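Long-range contacts in propionate kinase (Francisella tularensis subsp. tularensis, PDB 3KHY), which probably transfers phosphate from ATP to a short-chain carboxylate such as acetate or propionate, giving the acyl phosphate and ADP, in a magnesium-dependent, reversible reaction: residues I99-K108 / I122-Q130; G324-K332 / I345-S353. All blocks are in the same frame, centred on the assembly; numbering follows the deposited sequence.

From the N terminus, the chain lays down most of the mixed sheet that contains strands 3-9 and 79-86 before contact 1 closes: helix 101-109 leaves the edge strand 97-98, and the chain returns after a short connection as helix 118-131, then adds strand 137-141 between 79-86 and 97-98. Contact 2 follows much later, beyond the second sheet's strand 316-320. The two loops are in series, neither nested nor crossed, their centres about 42 Å apart on opposite sides of the chain's centre. Within an actin-like ATPase fold, contact 1 pairs two helices beside the sheet of the N-terminal half, while contact 2 joins 324-332, with part of the predicted ATP site, to helix 347-351 in the other half.

Contact 1: I99-K108 / I122-Q130; sequences INADSLEKIK and IEGIRFCQQ
The helical connection from strand 97-98 to its neighbour 137-141 folds into a nearly antiparallel pair, helices 101-109 and 118-131, in which L104 and I107, with I99 from just before the first helix, meet I122 and I125. The short segments run at 155° to each other with axes 11.7 Å apart, a spacing filled by branched aliphatic side chains. I99 meets I125 tip to tip, CD1 to CD1 at 3.6 Å. L104 and I125 run alongside with their ends pointing opposite ways, L104 CD2 lying 4.2 Å from I125 CD1. One turn on, CG2 of I107 lies 3.7 Å from CG1 of I122; chi1 of -67° sets CG1 of I107 beside the backbone N and leaves CG2 opposite it, facing I122. I122 CD1 also packs against K108 CA at 3.7 Å. At the exposed margin the K108 chain, folded at its last two torsions, lies across R126, and NZ comes 3.3 Å from R126 NH2. Both groups are donors of like charge, so this approach probably costs some energy. R126 is supported from its own helix, where I122 CG2 sits over the centre of one guanidinium face, 3.5 Å above the plane. A capping box fixes the start of helix 101-109: S103 N donates to N100 OD1 at 3.0 Å, and N100 N donates back to S103 OG. Beneath the pair, I99 touches Q137 and A139 of strand 137-141, and I125 touches H84 of strand 79-86. The whole is an antiparallel helical pair laid against a mixed sheet, as expected of an alpha/beta domain of the acetokinase family.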
ATOM      1  N   ILE A  99      21.886   1.228 -27.755  1.00 32.87           N
ATOM      2  CA  ILE A  99      20.820   0.684 -28.578  1.00 35.11           C
ATOM      3  C   ILE A  99      21.394  -0.186 -29.680  1.00 37.96           C
ATOM      4  O   ILE A  99      22.181   0.283 -30.495  1.00 38.52           O
ATOM      5  CB  ILE A  99      20.014   1.802 -29.269  1.00 38.17           C
ATOM      6  CG1 ILE A  99      19.140   2.538 -28.256  1.00 39.81           C
ATOM      7  CG2 ILE A  99      19.161   1.218 -30.392  1.00 42.04           C
ATOM      8  CD1 ILE A  99      18.089   1.666 -27.632  1.00 43.87           C
ATOM      9  N   ASN A 100      20.991  -1.452 -29.705  1.00 38.80           N
ATOM     10  CA  ASN A 100      21.293  -2.336 -30.821  1.00 47.68           C
ATOM     11  C   ASN A 100      20.163  -3.339 -30.974  1.00 45.80           C
ATOM     12  O   ASN A 100      19.206  -3.316 -30.202  1.00 40.94           O
ATOM     13  CB  ASN A 100      22.626  -3.049 -30.601  1.00 49.28           C
ATOM     14  CG  ASN A 100      22.735  -3.647 -29.222  1.00 50.84           C
ATOM     15  OD1 ASN A 100      21.993  -4.565 -28.874  1.00 47.54           O
ATOM     16  ND2 ASN A 100      23.653  -3.122 -28.419  1.00 51.43           N
ATOM     17  N   ALA A 101      20.264  -4.214 -31.966  1.00 42.38           N
ATOM     18  CA  ALA A 101      19.224  -5.208 -32.200  1.00 48.69           C
ATOM     19  C   ALA A 101      18.880  -5.978 -30.923  1.00 47.38           C
ATOM     20  O   ALA A 101      17.710  -6.232 -30.636  1.00 43.36           O
ATOM     21  CB  ALA A 101      19.641  -6.163 -33.300  1.00 53.42           C
ATOM     22  N   ASP A 102      19.900  -6.345 -30.155  1.00 52.55           N
ATOM     23  CA  ASP A 102      19.673  -7.093 -28.926  1.00 53.02           C
ATOM     24  C   ASP A 102      18.867  -6.279 -27.906  1.00 49.79           C
ATOM     25  O   ASP A 102      17.799  -6.710 -27.468  1.00 47.78           O
ATOM     26  CB  ASP A 102      20.995  -7.574 -28.321  1.00 55.71           C
ATOM     27  CG  ASP A 102      21.699  -8.597 -29.198  1.00 68.51           C
ATOM     28  OD1 ASP A 102      22.940  -8.712 -29.098  1.00 70.74           O
ATOM     29  OD2 ASP A 102      21.017  -9.285 -29.990  1.00 71.50           O
ATOM     30  N   SER A 103      19.363  -5.107 -27.526  1.00 42.26           N
ATOM     31  CA  SER A 103      18.655  -4.331 -26.513  1.00 38.58           C
ATOM     32  C   SER A 103      17.259  -3.941 -26.997  1.00 36.03           C
ATOM     33  O   SER A 103      16.310  -3.933 -26.219  1.00 35.10           O
ATOM     34  CB  SER A 103      19.459  -3.112 -26.045  1.00 36.22           C
ATOM     35  OG  SER A 103      19.804  -2.259 -27.116  1.00 37.31           O
ATOM     36  N   LEU A 104      17.130  -3.650 -28.289  1.00 38.33           N
ATOM     37  CA  LEU A 104      15.826  -3.329 -28.865  1.00 38.69           C
ATOM     38  C   LEU A 104      14.820  -4.468 -28.705  1.00 41.32           C
ATOM     39  O   LEU A 104      13.641  -4.226 -28.439  1.00 36.37           O
ATOM     40  CB  LEU A 104      15.955  -2.961 -30.342  1.00 43.43           C
ATOM     41  CG  LEU A 104      16.125  -1.479 -30.647  1.00 47.04           C
ATOM     42  CD1 LEU A 104      16.073  -1.250 -32.154  1.00 51.47           C
ATOM     43  CD2 LEU A 104      15.052  -0.665 -29.933  1.00 44.38           C
ATOM     44  N   GLU A 105      15.277  -5.705 -28.886  1.00 42.19           N
ATOM     45  CA  GLU A 105      14.412  -6.861 -28.667  1.00 45.48           C
ATOM     46  C   GLU A 105      13.891  -6.867 -27.232  1.00 37.07           C
ATOM     47  O   GLU A 105      12.702  -7.082 -26.991  1.00 36.76           O
ATOM     48  CB  GLU A 105      15.150  -8.175 -28.960  1.00 54.44           C
ATOM     49  CG  GLU A 105      15.456  -8.413 -30.432  1.00 67.14           C
ATOM     50  CD  GLU A 105      16.179  -9.732 -30.685  1.00 77.27           C
ATOM     51  OE1 GLU A 105      16.232 -10.577 -29.762  1.00 75.22           O
ATOM     52  OE2 GLU A 105      16.692  -9.922 -31.812  1.00 80.29           O
ATOM     53  N   LYS A 106      14.793  -6.631 -26.286  1.00 33.67           N
ATOM     54  CA  LYS A 106      14.434  -6.612 -24.871  1.00 35.02           C
ATOM     55  C   LYS A 106      13.443  -5.502 -24.539  1.00 33.44           C
ATOM     56  O   LYS A 106      12.460  -5.723 -23.828  1.00 35.61           O
ATOM     57  CB  LYS A 106      15.687  -6.468 -24.010  1.00 38.58           C
ATOM     58  CG  LYS A 106      16.624  -7.658 -24.062  1.00 42.07           C
ATOM     59  CD  LYS A 106      17.825  -7.402 -23.172  1.00 46.15           C
ATOM     60  CE  LYS A 106      18.842  -8.520 -23.268  1.00 56.34           C
ATOM     61  NZ  LYS A 106      20.055  -8.172 -22.479  1.00 60.13           N
ATOM     62  N   ILE A 107      13.709  -4.299 -25.041  1.00 31.50           N
ATOM     63  CA  ILE A 107      12.777  -3.192 -24.864  1.00 26.98           C
ATOM     64  C   ILE A 107      11.399  -3.567 -25.400  1.00 39.65           C
ATOM     65  O   ILE A 107      10.375  -3.282 -24.775  1.00 32.16           O
ATOM     66  CB  ILE A 107      13.266  -1.919 -25.580  1.00 29.72           C
ATOM     67  CG1 ILE A 107      14.538  -1.403 -24.910  1.00 24.43           C
ATOM     68  CG2 ILE A 107      12.182  -0.845 -25.546  1.00 30.02           C
ATOM     69  CD1 ILE A 107      15.163  -0.223 -25.617  1.00 26.39           C
ATOM     70  N   LYS A 108      11.374  -4.220 -26.558  1.00 28.20           N
ATOM     71  CA  LYS A 108      10.114  -4.626 -27.162  1.00 33.83           C
ATOM     72  C   LYS A 108       9.369  -5.619 -26.262  1.00 34.20           C
ATOM     73  O   LYS A 108       8.143  -5.634 -26.227  1.00 33.07           O
ATOM     74  CB  LYS A 108      10.366  -5.230 -28.546  1.00 45.88           C
ATOM     75  CG  LYS A 108       9.148  -5.884 -29.184  1.00 58.81           C
ATOM     76  CD  LYS A 108       9.461  -6.432 -30.576  1.00 71.46           C
ATOM     77  CE  LYS A 108       9.451  -5.340 -31.647  1.00 79.55           C
ATOM     78  NZ  LYS A 108      10.522  -4.308 -31.483  1.00 79.66           N
ATOM     79  N   ILE A 122      10.265   3.068 -28.897  1.00 32.40           N
ATOM     80  CA  ILE A 122      10.909   2.294 -29.952  1.00 36.06           C
ATOM     81  C   ILE A 122      10.840   3.022 -31.296  1.00 38.53           C
ATOM     82  O   ILE A 122      11.851   3.168 -31.983  1.00 39.42           O
ATOM     83  CB  ILE A 122      10.304   0.885 -30.052  1.00 38.16           C
ATOM     84  CG1 ILE A 122      10.770   0.044 -28.862  1.00 36.52           C
ATOM     85  CG2 ILE A 122      10.686   0.219 -31.369  1.00 41.01           C
ATOM     86  CD1 ILE A 122      10.028  -1.266 -28.710  1.00 44.23           C
ATOM     87  N   GLU A 123       9.656   3.504 -31.653  1.00 39.53           N
ATOM     88  CA  GLU A 123       9.485   4.246 -32.903  1.00 46.26           C
ATOM     89  C   GLU A 123      10.396   5.461 -32.984  1.00 40.67           C
ATOM     90  O   GLU A 123      10.971   5.740 -34.034  1.00 36.74           O
ATOM     91  CB  GLU A 123       8.029   4.670 -33.089  1.00 53.79           C
ATOM     92  CG  GLU A 123       7.133   3.529 -33.537  1.00 68.96           C
ATOM     93  CD  GLU A 123       5.730   3.641 -32.981  1.00 77.19           C
ATOM     94  OE1 GLU A 123       5.369   4.739 -32.500  1.00 79.67           O
ATOM     95  OE2 GLU A 123       4.995   2.628 -33.019  1.00 77.15           O
ATOM     96  N   GLY A 124      10.514   6.183 -31.874  1.00 44.26           N
ATOM     97  CA  GLY A 124      11.380   7.344 -31.809  1.00 40.69           C
ATOM     98  C   GLY A 124      12.816   6.959 -32.100  1.00 41.47           C
ATOM     99  O   GLY A 124      13.533   7.656 -32.816  1.00 43.63           O
ATOM    100  N   ILE A 125      13.232   5.833 -31.538  1.00 36.06           N
ATOM    101  CA  ILE A 125      14.570   5.310 -31.766  1.00 34.36           C
ATOM    102  C   ILE A 125      14.786   5.020 -33.250  1.00 41.09           C
ATOM    103  O   ILE A 125      15.843   5.327 -33.804  1.00 43.94           O
ATOM    104  CB  ILE A 125      14.811   4.036 -30.913  1.00 35.84           C
ATOM    105  CG1 ILE A 125      14.896   4.414 -29.429  1.00 34.87           C
ATOM    106  CG2 ILE A 125      16.071   3.310 -31.355  1.00 34.92           C
ATOM    107  CD1 ILE A 125      14.986   3.230 -28.497  1.00 38.25           C
ATOM    108  N   ARG A 126      13.774   4.444 -33.894  1.00 33.95           N
ATOM    109  CA  ARG A 126      13.858   4.127 -35.319  1.00 39.45           C
ATOM    110  C   ARG A 126      13.926   5.381 -36.190  1.00 42.53           C
ATOM    111  O   ARG A 126      14.711   5.445 -37.134  1.00 46.56           O
ATOM    112  CB  ARG A 126      12.707   3.213 -35.743  1.00 47.15           C
ATOM    113  CG  ARG A 126      12.901   1.766 -35.273  1.00 50.00           C
ATOM    114  CD  ARG A 126      11.600   0.989 -35.277  1.00 63.86           C
ATOM    115  NE  ARG A 126      11.783  -0.385 -34.812  1.00 72.41           N
ATOM    116  CZ  ARG A 126      10.785  -1.243 -34.617  1.00 78.57           C
ATOM    117  NH1 ARG A 126       9.534  -0.863 -34.844  1.00 84.83           N
ATOM    118  NH2 ARG A 126      11.036  -2.476 -34.189  1.00 75.35           N
ATOM    119  N   PHE A 127      13.112   6.380 -35.865  1.00 45.52           N
ATOM    120  CA  PHE A 127      13.213   7.668 -36.542  1.00 47.26           C
ATOM    121  C   PHE A 127      14.643   8.185 -36.450  1.00 44.96           C
ATOM    122  O   PHE A 127      15.200   8.676 -37.429  1.00 45.70           O
ATOM    123  CB  PHE A 127      12.244   8.695 -35.944  1.00 47.02           C
ATOM    124  CG  PHE A 127      10.832   8.570 -36.449  1.00 48.04           C
ATOM    125  CD1 PHE A 127      10.554   8.671 -37.802  1.00 56.53           C
ATOM    126  CD2 PHE A 127       9.781   8.371 -35.571  1.00 44.88           C
ATOM    127  CE1 PHE A 127       9.255   8.557 -38.270  1.00 61.08           C
ATOM    128  CE2 PHE A 127       8.482   8.260 -36.031  1.00 48.26           C
ATOM    129  CZ  PHE A 127       8.218   8.353 -37.381  1.00 55.99           C
ATOM    130  N   CYS A 128      15.239   8.057 -35.272  1.00 47.20           N
ATOM    131  CA  CYS A 128      16.593   8.552 -35.057  1.00 47.30           C
ATOM    132  C   CYS A 128      17.631   7.761 -35.837  1.00 50.67           C
ATOM    133  O   CYS A 128      18.633   8.320 -36.276  1.00 54.84           O
ATOM    134  CB  CYS A 128      16.943   8.575 -33.566  1.00 44.18           C
ATOM    135  SG  CYS A 128      16.178   9.952 -32.675  1.00 40.13           S
ATOM    136  N   GLN A 129      17.396   6.461 -36.002  1.00 44.04           N
ATOM    137  CA  GLN A 129      18.284   5.637 -36.815  1.00 51.56           C
ATOM    138  C   GLN A 129      18.273   6.103 -38.269  1.00 56.34           C
ATOM    139  O   GLN A 129      19.298   6.073 -38.947  1.00 63.31           O
ATOM    140  CB  GLN A 129      17.895   4.159 -36.728  1.00 47.72           C
ATOM    141  CG  GLN A 129      18.145   3.534 -35.358  1.00 47.09           C
ATOM    142  CD  GLN A 129      17.842   2.048 -35.326  1.00 51.18           C
ATOM    143  OE1 GLN A 129      16.933   1.568 -36.012  1.00 51.78           O
ATOM    144  NE2 GLN A 129      18.601   1.310 -34.524  1.00 51.33           N
ATOM    145  N   GLN A 130      17.108   6.533 -38.739  1.00 52.43           N
ATOM    146  CA  GLN A 130      16.960   7.013 -40.110  1.00 57.28           C
ATOM    147  C   GLN A 130      17.574   8.394 -40.297  1.00 57.62           C
ATOM    148  O   GLN A 130      18.281   8.652 -41.269  1.00 60.04           O
ATOM    149  CB  GLN A 130      15.483   7.094 -40.485  1.00 66.95           C
ATOM    150  CG  GLN A 130      14.754   5.770 -40.529  1.00 81.49           C
ATOM    151  CD  GLN A 130      13.343   5.918 -41.060  1.00 92.56           C
ATOM    152  OE1 GLN A 130      12.636   6.871 -40.724  1.00 90.79           O
ATOM    153  NE2 GLN A 130      12.926   4.977 -41.901  1.00100.36           N
TER

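Contact 2: G324-K332 / I345-S353; sequences GENAANIRK and IDHQKNSNS
NE and NH2 of R331 converge on a single atom, OD1 of N350. The bond from R331 NE to N350 OD1 is 2.8 Å long and meets the oxygen almost in line with its C=O bond; that from NH2 comes in above the carbonyl plane. Both bonds lie close to the guanidinium plane, although the amide is turned 74° from it. R331 NH2 also donates to S353 OG at 2.9 Å. The other end of the N350 amide reaches helix 328-337, ND2 donating to A328 O at 2.9 Å. With CG opposite its backbone N (chi1 -173°), N350 can span both partners. A328 O also accepts the helical bond from K332 N, the two donors arriving from opposite faces of its plane. At the margin, K332 extends past H347, CE to CE1 at 3.4 Å, while I345 CD1 rests 3.7 Å from K332 CA.

These contacts back the predicted ATP-binding residues G324, E325 and N326, at the end of the short helix that follows strand 316-320 in the nucleotide-binding half of an actin-like ATPase fold. The bend at chi3 (-60°) turns the R331 guanidinium toward them, where NH1 donates to G324 O at 2.9 Å, in the guanidinium plane.

Farther out, a Schellman motif ending helix 347-351 places S353, which has positive phi: S353 N bonds N350 O, and E354 N bonds K349 O. D346 caps the other end, its OD1 accepting from K349 N at 2.9 Å. E325 OE2 accepts from T370 N, while N326 ND2 bonds back to G322 O within the same predicted site.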
ATOM      1  N   GLY A 324       8.396  19.469  -4.736  1.00 15.21           N
ATOM      2  CA  GLY A 324       9.406  19.313  -3.701  1.00 15.29           C
ATOM      3  C   GLY A 324      10.396  20.469  -3.695  1.00 19.48           C
ATOM      4  O   GLY A 324      10.852  20.915  -2.633  1.00 13.84           O
ATOM      5  N   GLU A 325      10.708  20.979  -4.880  1.00 14.88           N
ATOM      6  CA  GLU A 325      11.697  22.052  -4.996  1.00 17.32           C
ATOM      7  C   GLU A 325      11.144  23.431  -4.649  1.00 16.20           C
ATOM      8  O   GLU A 325      11.888  24.316  -4.228  1.00 14.56           O
ATOM      9  CB  GLU A 325      12.288  22.084  -6.415  1.00 14.67           C
ATOM     10  CG  GLU A 325      13.157  20.867  -6.747  1.00 14.55           C
ATOM     11  CD  GLU A 325      13.401  20.688  -8.250  1.00 21.00           C
ATOM     12  OE1 GLU A 325      13.492  21.700  -8.984  1.00 20.42           O
ATOM     13  OE2 GLU A 325      13.497  19.530  -8.702  1.00 20.01           O
ATOM     14  N   ASN A 326       9.840  23.607  -4.824  1.00 13.50           N
ATOM     15  CA  ASN A 326       9.252  24.940  -4.866  1.00 17.37           C
ATOM     16  C   ASN A 326       8.179  25.237  -3.823  1.00 22.66           C
ATOM     17  O   ASN A 326       7.969  26.394  -3.468  1.00 20.99           O
ATOM     18  CB  ASN A 326       8.691  25.199  -6.264  1.00 21.92           C
ATOM     19  CG  ASN A 326       9.776  25.206  -7.320  1.00 23.88           C
ATOM     20  OD1 ASN A 326      10.701  26.012  -7.252  1.00 21.66           O
ATOM     21  ND2 ASN A 326       9.682  24.293  -8.289  1.00 14.87           N
ATOM     22  N   ALA A 327       7.503  24.201  -3.341  1.00 14.77           N
ATOM     23  CA  ALA A 327       6.353  24.395  -2.447  1.00 14.84           C
ATOM     24  C   ALA A 327       6.739  24.406  -0.955  1.00 16.35           C
ATOM     25  O   ALA A 327       6.674  23.384  -0.294  1.00 13.67           O
ATOM     26  CB  ALA A 327       5.285  23.318  -2.728  1.00 12.56           C
ATOM     27  N   ALA A 328       7.133  25.562  -0.423  1.00 17.09           N
ATOM     28  CA  ALA A 328       7.558  25.629   0.978  1.00 17.27           C
ATOM     29  C   ALA A 328       6.454  25.197   1.931  1.00 17.82           C
ATOM     30  O   ALA A 328       6.722  24.564   2.943  1.00 14.14           O
ATOM     31  CB  ALA A 328       8.053  27.050   1.343  1.00 14.72           C
ATOM     32  N   ASN A 329       5.213  25.562   1.626  1.00 15.81           N
ATOM     33  CA  ASN A 329       4.091  25.230   2.500  1.00 17.40           C
ATOM     34  C   ASN A 329       3.874  23.715   2.607  1.00 19.27           C
ATOM     35  O   ASN A 329       3.515  23.187   3.665  1.00 13.31           O
ATOM     36  CB  ASN A 329       2.806  25.904   1.989  1.00 18.08           C
ATOM     37  CG  ASN A 329       2.397  25.415   0.586  1.00 23.26           C
ATOM     38  OD1 ASN A 329       3.197  25.440  -0.359  1.00 18.80           O
ATOM     39  ND2 ASN A 329       1.151  24.961   0.456  1.00 19.52           N
ATOM     40  N   ILE A 330       4.078  23.018   1.497  1.00 13.98           N
ATOM     41  CA  ILE A 330       3.898  21.576   1.470  1.00 12.79           C
ATOM     42  C   ILE A 330       5.007  20.844   2.235  1.00 13.62           C
ATOM     43  O   ILE A 330       4.746  19.905   2.976  1.00 12.58           O
ATOM     44  CB  ILE A 330       3.853  21.033   0.026  1.00 14.47           C
ATOM     45  CG1 ILE A 330       2.666  21.627  -0.725  1.00 14.99           C
ATOM     46  CG2 ILE A 330       3.786  19.517   0.044  1.00 12.53           C
ATOM     47  CD1 ILE A 330       1.329  21.372  -0.085  1.00 13.39           C
ATOM     48  N   ARG A 331       6.245  21.274   2.047  1.00  9.71           N
ATOM     49  CA  ARG A 331       7.343  20.713   2.818  1.00 10.05           C
ATOM     50  C   ARG A 331       7.114  20.953   4.318  1.00 10.96           C
ATOM     51  O   ARG A 331       7.328  20.064   5.132  1.00 11.29           O
ATOM     52  CB  ARG A 331       8.670  21.347   2.372  1.00 14.77           C
ATOM     53  CG  ARG A 331       9.086  21.018   0.922  1.00  8.85           C
ATOM     54  CD  ARG A 331      10.554  21.438   0.675  1.00 10.54           C
ATOM     55  NE  ARG A 331      10.737  22.882   0.900  1.00 13.39           N
ATOM     56  CZ  ARG A 331      10.948  23.795  -0.045  1.00 13.11           C
ATOM     57  NH1 ARG A 331      11.028  23.460  -1.332  1.00 15.07           N
ATOM     58  NH2 ARG A 331      11.095  25.069   0.306  1.00 15.50           N
ATOM     59  N   LYS A 332       6.680  22.162   4.676  1.00 10.76           N
ATOM     60  CA  LYS A 332       6.403  22.483   6.076  1.00 15.32           C
ATOM     61  C   LYS A 332       5.333  21.538   6.645  1.00 14.40           C
ATOM     62  O   LYS A 332       5.430  21.064   7.772  1.00 15.07           O
ATOM     63  CB  LYS A 332       5.944  23.934   6.201  1.00 13.64           C
ATOM     64  CG  LYS A 332       5.347  24.296   7.563  1.00 20.06           C
ATOM     65  CD  LYS A 332       4.854  25.742   7.571  1.00 31.30           C
ATOM     66  CE  LYS A 332       4.341  26.151   8.943  1.00 44.15           C
ATOM     67  NZ  LYS A 332       3.718  27.513   8.933  1.00 51.80           N
ATOM     68  N   ILE A 345      11.603  21.724  10.916  1.00 18.61           N
ATOM     69  CA  ILE A 345      11.956  22.610   9.823  1.00 18.40           C
ATOM     70  C   ILE A 345      12.413  23.956  10.359  1.00 22.36           C
ATOM     71  O   ILE A 345      12.013  24.361  11.451  1.00 23.93           O
ATOM     72  CB  ILE A 345      10.753  22.801   8.882  1.00 21.23           C
ATOM     73  CG1 ILE A 345      11.214  22.824   7.417  1.00 26.06           C
ATOM     74  CG2 ILE A 345       9.933  24.026   9.292  1.00 22.58           C
ATOM     75  CD1 ILE A 345      10.102  22.655   6.427  1.00 23.59           C
ATOM     76  N   ASP A 346      13.281  24.631   9.607  1.00 17.21           N
ATOM     77  CA  ASP A 346      13.628  26.025   9.885  1.00 17.71           C
ATOM     78  C   ASP A 346      12.872  26.877   8.874  1.00 18.33           C
ATOM     79  O   ASP A 346      13.061  26.735   7.660  1.00 12.89           O
ATOM     80  CB  ASP A 346      15.135  26.261   9.744  1.00 19.12           C
ATOM     81  CG  ASP A 346      15.519  27.722   9.962  1.00 26.07           C
ATOM     82  OD1 ASP A 346      15.221  28.562   9.083  1.00 23.58           O
ATOM     83  OD2 ASP A 346      16.116  28.031  11.017  1.00 33.11           O
ATOM     84  N   HIS A 347      12.005  27.755   9.360  1.00 23.74           N
ATOM     85  CA  HIS A 347      11.087  28.438   8.457  1.00 24.78           C
ATOM     86  C   HIS A 347      11.752  29.362   7.438  1.00 20.89           C
ATOM     87  O   HIS A 347      11.368  29.370   6.275  1.00 17.53           O
ATOM     88  CB  HIS A 347       9.970  29.136   9.239  1.00 27.79           C
ATOM     89  CG  HIS A 347       9.052  28.171   9.925  1.00 32.70           C
ATOM     90  ND1 HIS A 347       8.234  27.307   9.230  1.00 31.21           N
ATOM     91  CD2 HIS A 347       8.850  27.905  11.239  1.00 37.38           C
ATOM     92  CE1 HIS A 347       7.555  26.562  10.086  1.00 36.29           C
ATOM     93  NE2 HIS A 347       7.909  26.905  11.311  1.00 36.41           N
ATOM     94  N   GLN A 348      12.755  30.125   7.863  1.00 17.51           N
ATOM     95  CA  GLN A 348      13.404  31.061   6.949  1.00 20.81           C
ATOM     96  C   GLN A 348      14.216  30.300   5.881  1.00 20.72           C
ATOM     97  O   GLN A 348      14.188  30.648   4.703  1.00 20.76           O
ATOM     98  CB  GLN A 348      14.239  32.093   7.734  1.00 22.29           C
ATOM     99  CG  GLN A 348      15.036  33.084   6.885  1.00 28.27           C
ATOM    100  CD  GLN A 348      14.162  34.097   6.141  1.00 41.53           C
ATOM    101  OE1 GLN A 348      12.993  34.303   6.484  1.00 39.06           O
ATOM    102  NE2 GLN A 348      14.737  34.741   5.121  1.00 41.20           N
ATOM    103  N   LYS A 349      14.918  29.247   6.277  1.00 12.65           N
ATOM    104  CA  LYS A 349      15.616  28.414   5.295  1.00 14.09           C
ATOM    105  C   LYS A 349      14.625  27.758   4.342  1.00 14.84           C
ATOM    106  O   LYS A 349      14.838  27.726   3.135  1.00 14.86           O
ATOM    107  CB  LYS A 349      16.500  27.366   5.989  1.00 15.74           C
ATOM    108  CG  LYS A 349      17.657  28.011   6.755  1.00 20.46           C
ATOM    109  CD  LYS A 349      18.304  27.104   7.807  1.00 30.45           C
ATOM    110  CE  LYS A 349      19.468  27.849   8.509  1.00 42.96           C
ATOM    111  NZ  LYS A 349      20.021  27.166   9.736  1.00 45.21           N
ATOM    112  N   ASN A 350      13.525  27.246   4.884  1.00 16.03           N
ATOM    113  CA  ASN A 350      12.483  26.666   4.043  1.00 18.70           C
ATOM    114  C   ASN A 350      11.948  27.700   3.044  1.00 19.91           C
ATOM    115  O   ASN A 350      11.721  27.390   1.875  1.00 15.50           O
ATOM    116  CB  ASN A 350      11.343  26.102   4.906  1.00 13.43           C
ATOM    117  CG  ASN A 350      10.324  25.335   4.097  1.00 18.15           C
ATOM    118  OD1 ASN A 350      10.676  24.629   3.145  1.00 15.73           O
ATOM    119  ND2 ASN A 350       9.049  25.451   4.478  1.00 16.08           N
ATOM    120  N   SER A 351      11.775  28.937   3.498  1.00 19.47           N
ATOM    121  CA  SER A 351      11.161  29.963   2.657  1.00 19.80           C
ATOM    122  C   SER A 351      11.972  30.218   1.397  1.00 21.98           C
ATOM    123  O   SER A 351      11.420  30.584   0.362  1.00 27.07           O
ATOM    124  CB  SER A 351      10.959  31.276   3.432  1.00 21.88           C
ATOM    125  OG  SER A 351      12.200  31.933   3.635  1.00 29.54           O
ATOM    126  N   ASN A 352      13.284  30.024   1.473  1.00 20.96           N
ATOM    127  CA  ASN A 352      14.114  30.150   0.282  1.00 17.15           C
ATOM    128  C   ASN A 352      14.551  28.826  -0.344  1.00 16.87           C
ATOM    129  O   ASN A 352      15.480  28.801  -1.154  1.00 18.23           O
ATOM    130  CB  ASN A 352      15.331  31.035   0.563  1.00 19.00           C
ATOM    131  CG  ASN A 352      14.963  32.503   0.619  1.00 26.92           C
ATOM    132  OD1 ASN A 352      14.242  32.998  -0.244  1.00 24.20           O
ATOM    133  ND2 ASN A 352      15.427  33.197   1.648  1.00 19.56           N
ATOM    134  N   SER A 353      13.897  27.730   0.036  1.00 13.91           N
ATOM    135  CA  SER A 353      14.243  26.418  -0.529  1.00 14.14           C
ATOM    136  C   SER A 353      15.756  26.193  -0.534  1.00 19.98           C
ATOM    137  O   SER A 353      16.333  25.808  -1.553  1.00 15.93           O
ATOM    138  CB  SER A 353      13.685  26.281  -1.955  1.00 17.32           C
ATOM    139  OG  SER A 353      12.267  26.416  -1.976  1.00 16.94           O
TER